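Local coordinates for protein TgTwinScan_2721 - E2 domain (Toxoplasma gondii, PDB 2F4Z) that probably acts as an E2 ubiquitin-conjugating enzyme, carrying activated ubiquitin or a related modifier as a thioester on a cysteine of its UBC fold, at residues K184-T187 with E188-K192; G72-H75 with R76-G79. All coordinates share one frame; numbering follows the deposited sequence.

How the contacts relate
Each contact is a local cluster within its own continuous piece of chain, and they belong to different ends of the UBC fold. Contact 2 (72-79) turns the chain from strand 65-70 into strand 77-82, beside the N-terminal helix 33-46; contact 1 (184-192) covers the last two turns or so of helix 176-190 and the two residues that follow it. Their centres lie 25 Å apart and their nearest atoms about 11 Å, so they do not touch. Strand 93-99 is common to both: Phe94 receives Thr187 and Ala191 of contact 1, while Asp97 and Ile98 partner Arg76 and Trp77 of contact 2. Neither cluster contains a cysteine, so neither supplies the catalytic thiol expected of an active E2.

Contact 1 (K184-T187 with E188-K192); sequences KLWT and ETFAK
Phe190 sets the edge of its ring against the face of Trp186, one helical turn earlier. Followed outward, its CB lies 3.5 Å from Trp186 O, and CG stays near that same oxygen. CD1 passes closest to it, 3.3 Å from Trp186 O, with Trp186 CB at the phenyl edge in the ring plane. CE1 then reaches over the indole, 3.8 Å from Trp186 CD2 and displaced toward the rim. Planes at 76° and a centroid separation of 5.2 Å to the five-membered ring define a T-shaped pair. CG of Phe190 is anti to its carbonyl carbon (chi1 -57°), which directs the ring back along the helix. Thr189 CG2 lies over the centre of one phenyl face.

This is the C-terminal end of helix 176-190 of the UBC fold, where Ala191 is the first residue to leave helical geometry although its N still bonds to Thr187 O. Trp118 meets the Trp186 ring from outside the segment.

Leu185 O is gripped twice by Thr189, through N and through OG1 (2.7 Å to Leu185 O), from opposite faces of the carbonyl plane. Lys184 NZ remains 4.1 Å from Glu188 OE2, beyond salt-bridge range; the extended lysine instead brings CE to that carboxylate.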
loop_
_atom_site.group_PDB
_atom_site.type_symbol
_atom_site.label_atom_id
_atom_site.label_comp_id
_atom_site.label_asym_id
_atom_site.label_seq_id
_atom_site.Cartn_x
_atom_site.Cartn_y
_atom_site.Cartn_z
ATOM N N LYS A 184 28.242 9.531 -5.552
ATOM C CA LYS A 184 28.211 9.869 -6.958
ATOM C C LYS A 184 29.244 9.134 -7.829
ATOM O O LYS A 184 28.922 8.692 -8.940
ATOM C CB LYS A 184 28.264 11.384 -7.162
ATOM C CG LYS A 184 28.572 11.744 -8.580
ATOM C CD LYS A 184 28.333 13.210 -8.896
ATOM C CE LYS A 184 28.687 13.480 -10.363
ATOM N NZ LYS A 184 29.128 14.903 -10.570
ATOM N N LEU A 185 30.460 8.959 -7.335
ATOM C CA LEU A 185 31.463 8.195 -8.076
ATOM C C LEU A 185 31.082 6.709 -8.150
ATOM O O LEU A 185 31.267 6.077 -9.198
ATOM C CB LEU A 185 32.854 8.326 -7.454
ATOM C CG LEU A 185 34.029 7.580 -8.127
ATOM C CD1 LEU A 185 34.267 8.161 -9.532
ATOM C CD2 LEU A 185 35.255 7.711 -7.249
ATOM N N TRP A 186 30.606 6.132 -7.036
ATOM C CA TRP A 186 30.102 4.739 -7.046
ATOM C C TRP A 186 28.960 4.594 -8.036
ATOM O O TRP A 186 28.933 3.643 -8.775
ATOM C CB TRP A 186 29.690 4.256 -5.674
ATOM C CG TRP A 186 30.836 3.692 -4.868
ATOM C CD1 TRP A 186 32.062 4.269 -4.696
ATOM C CD2 TRP A 186 30.817 2.518 -4.025
ATOM N NE1 TRP A 186 32.819 3.508 -3.843
ATOM C CE2 TRP A 186 32.079 2.442 -3.394
ATOM C CE3 TRP A 186 29.867 1.516 -3.763
ATOM C CZ2 TRP A 186 32.441 1.367 -2.564
ATOM C CZ3 TRP A 186 30.213 0.452 -2.936
ATOM C CH2 TRP A 186 31.476 0.385 -2.323
ATOM N N THR A 187 28.042 5.549 -8.077
ATOM C CA THR A 187 26.948 5.567 -9.096
ATOM C C THR A 187 27.514 5.535 -10.562
ATOM O O THR A 187 27.109 4.703 -11.407
ATOM C CB THR A 187 26.009 6.771 -8.829
ATOM O OG1 THR A 187 25.399 6.615 -7.527
ATOM C CG2 THR A 187 24.889 6.874 -9.867
ATOM N N GLU A 188 28.501 6.386 -10.834
ATOM C CA GLU A 188 29.073 6.534 -12.174
ATOM C C GLU A 188 29.844 5.300 -12.523
ATOM O O GLU A 188 29.825 4.873 -13.651
ATOM C CB GLU A 188 29.978 7.772 -12.252
ATOM C CG GLU A 188 29.127 9.047 -12.138
ATOM C CD GLU A 188 29.890 10.389 -11.975
ATOM O OE1 GLU A 188 30.906 10.484 -11.207
ATOM O OE2 GLU A 188 29.390 11.380 -12.592
ATOM N N THR A 189 30.452 4.684 -11.527
ATOM C CA THR A 189 31.293 3.544 -11.716
ATOM C C THR A 189 30.519 2.216 -11.847
ATOM O O THR A 189 30.831 1.415 -12.708
ATOM C CB THR A 189 32.281 3.452 -10.553
ATOM O OG1 THR A 189 33.079 4.627 -10.555
ATOM C CG2 THR A 189 33.168 2.244 -10.679
ATOM N N PHE A 190 29.534 1.993 -10.984
ATOM C CA PHE A 190 28.882 0.694 -10.849
ATOM C C PHE A 190 27.437 0.636 -11.277
ATOM O O PHE A 190 26.894 -0.463 -11.409
ATOM C CB PHE A 190 28.910 0.241 -9.391
ATOM C CG PHE A 190 30.243 0.164 -8.834
ATOM C CD1 PHE A 190 30.605 1.006 -7.805
ATOM C CD2 PHE A 190 31.174 -0.764 -9.364
ATOM C CE1 PHE A 190 31.883 0.967 -7.274
ATOM C CE2 PHE A 190 32.451 -0.844 -8.845
ATOM C CZ PHE A 190 32.821 0.027 -7.780
ATOM N N ALA A 191 26.801 1.773 -11.483
ATOM C CA ALA A 191 25.355 1.800 -11.665
ATOM C C ALA A 191 25.015 2.409 -13.016
ATOM O O ALA A 191 23.903 2.887 -13.258
ATOM C CB ALA A 191 24.722 2.591 -10.533
ATOM N N LYS A 192 26.018 2.435 -13.888
ATOM C CA LYS A 192 25.971 3.235 -15.153
ATOM C C LYS A 192 26.746 2.521 -16.237
ATOM O O LYS A 192 26.282 1.472 -16.707
ATOM C CB LYS A 192 26.525 4.666 -14.986
ATOM C CG LYS A 192 25.646 5.631 -14.194
ATOM C CD LYS A 192 25.936 7.028 -14.655
ATOM C CE LYS A 192 25.619 8.087 -13.616
ATOM N NZ LYS A 192 25.685 9.450 -14.262
#

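Contact 2 (G72-H75 with R76-G79); sequences GDIH and RWRG
Trp77 NE1 donates to Ile74 O at 2.8 Å, tying the indole to the backbone three residues earlier. The bond is bent, with an N-H...O angle of 131°, and the donor stands above the carbonyl plane rather than on a lone pair. Trp77 CD1 also approaches Ile74 O, at 3.3 Å, so the oxygen sits at the NE1-CD1 edge of the indole, somewhat tilted from the ring plane. CG anti to the carbonyl carbon (chi1 -68°) turns that edge back toward the preceding turn.

Two further bonds hold the turn that carries this carbonyl. Arg76 N donates to Asp73 O at 3.1 Å, closing a type I beta turn over Ile74 and His75. Inside it, His75 N donates to Asp73 OD2 at 3.0 Å, meeting the oxygen from above the carboxylate plane; this is an Asx turn, set up by the aspartate CG being anti to its own N (chi1 -166°).

Farther out, Arg76 NE forms a salt bridge with Asp97, and the Trp77 side chain packs on Glu40 and Ile44 of helix 33-46 and on Ile98 of strand 93-99. The arrangement is a type I beta turn with a nested Asx turn, tied to the next strand by the Trp77 indole, at the connection between the first two strands of the antiparallel UBC-fold sheet.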
loop_
_atom_site.group_PDB
_atom_site.type_symbol
_atom_site.label_atom_id
_atom_site.label_comp_id
_atom_site.label_asym_id
_atom_site.label_seq_id
_atom_site.Cartn_x
_atom_site.Cartn_y
_atom_site.Cartn_z
ATOM N N GLY A 72 13.154 -18.600 -15.068
ATOM C CA GLY A 72 11.810 -19.210 -15.019
ATOM C C GLY A 72 11.046 -19.380 -13.694
ATOM O O GLY A 72 9.882 -19.825 -13.702
ATOM N N ASP A 73 11.650 -18.998 -12.555
ATOM C CA ASP A 73 11.008 -19.115 -11.210
ATOM C C ASP A 73 10.275 -17.825 -10.790
ATOM O O ASP A 73 10.944 -16.804 -10.585
ATOM C CB ASP A 73 12.122 -19.399 -10.195
ATOM C CG ASP A 73 11.608 -19.867 -8.881
ATOM O OD1 ASP A 73 12.395 -20.430 -8.120
ATOM O OD2 ASP A 73 10.436 -19.664 -8.555
ATOM N N ILE A 74 8.948 -17.834 -10.629
ATOM C CA ILE A 74 8.216 -16.595 -10.210
ATOM C C ILE A 74 8.477 -16.191 -8.726
ATOM O O ILE A 74 7.936 -15.188 -8.272
ATOM C CB ILE A 74 6.648 -16.692 -10.242
ATOM C CG1 ILE A 74 6.192 -18.100 -10.400
ATOM C CG2 ILE A 74 5.940 -15.514 -11.051
ATOM C CD1 ILE A 74 6.298 -18.838 -9.111
ATOM N N HIS A 75 9.215 -17.031 -7.991
ATOM C CA HIS A 75 9.670 -16.774 -6.601
ATOM C C HIS A 75 11.078 -16.197 -6.548
ATOM O O HIS A 75 11.622 -15.970 -5.463
ATOM C CB HIS A 75 9.585 -18.049 -5.759
ATOM C CG HIS A 75 8.190 -18.367 -5.344
ATOM N ND1 HIS A 75 7.342 -19.120 -6.116
ATOM C CD2 HIS A 75 7.456 -17.942 -4.283
ATOM C CE1 HIS A 75 6.157 -19.181 -5.538
ATOM N NE2 HIS A 75 6.199 -18.487 -4.419
ATOM N N ARG A 76 11.679 -15.969 -7.714
ATOM C CA ARG A 76 12.983 -15.328 -7.757
ATOM C C ARG A 76 12.933 -14.203 -8.787
ATOM O O ARG A 76 12.654 -14.432 -9.979
ATOM C CB ARG A 76 14.074 -16.372 -8.063
ATOM C CG ARG A 76 15.492 -15.795 -7.970
ATOM C CD ARG A 76 15.806 -15.340 -6.514
ATOM N NE ARG A 76 17.208 -14.998 -6.343
ATOM C CZ ARG A 76 18.147 -15.849 -5.945
ATOM N NH1 ARG A 76 19.396 -15.413 -5.826
ATOM N NH2 ARG A 76 17.853 -17.119 -5.672
ATOM N N TRP A 77 13.089 -12.975 -8.327
ATOM C CA TRP A 77 12.977 -11.822 -9.228
ATOM C C TRP A 77 14.220 -10.966 -9.134
ATOM O O TRP A 77 15.001 -11.018 -8.156
ATOM C CB TRP A 77 11.808 -10.889 -8.841
ATOM C CG TRP A 77 10.359 -11.341 -8.989
ATOM C CD1 TRP A 77 9.881 -12.623 -9.120
ATOM C CD2 TRP A 77 9.210 -10.494 -8.921
ATOM N NE1 TRP A 77 8.503 -12.621 -9.150
ATOM C CE2 TRP A 77 8.063 -11.323 -9.034
ATOM C CE3 TRP A 77 9.035 -9.108 -8.778
ATOM C CZ2 TRP A 77 6.746 -10.810 -8.994
ATOM C CZ3 TRP A 77 7.724 -8.595 -8.754
ATOM C CH2 TRP A 77 6.600 -9.446 -8.877
ATOM N N ARG A 78 14.353 -10.118 -10.126
ATOM C CA ARG A 78 15.341 -9.068 -10.159
ATOM C C ARG A 78 14.551 -7.756 -10.171
ATOM O O ARG A 78 13.564 -7.664 -10.918
ATOM C CB ARG A 78 16.100 -9.213 -11.451
ATOM C CG ARG A 78 17.424 -8.653 -11.453
ATOM C CD ARG A 78 17.988 -8.869 -12.881
ATOM N NE ARG A 78 18.301 -10.274 -13.168
ATOM C CZ ARG A 78 19.390 -10.893 -12.712
ATOM N NH1 ARG A 78 20.257 -10.220 -11.928
ATOM N NH2 ARG A 78 19.617 -12.172 -13.032
ATOM N N GLY A 79 14.896 -6.822 -9.270
ATOM C CA GLY A 79 14.274 -5.504 -9.213
ATOM C C GLY A 79 15.243 -4.483 -9.809
ATOM O O GLY A 79 16.448 -4.700 -9.788
#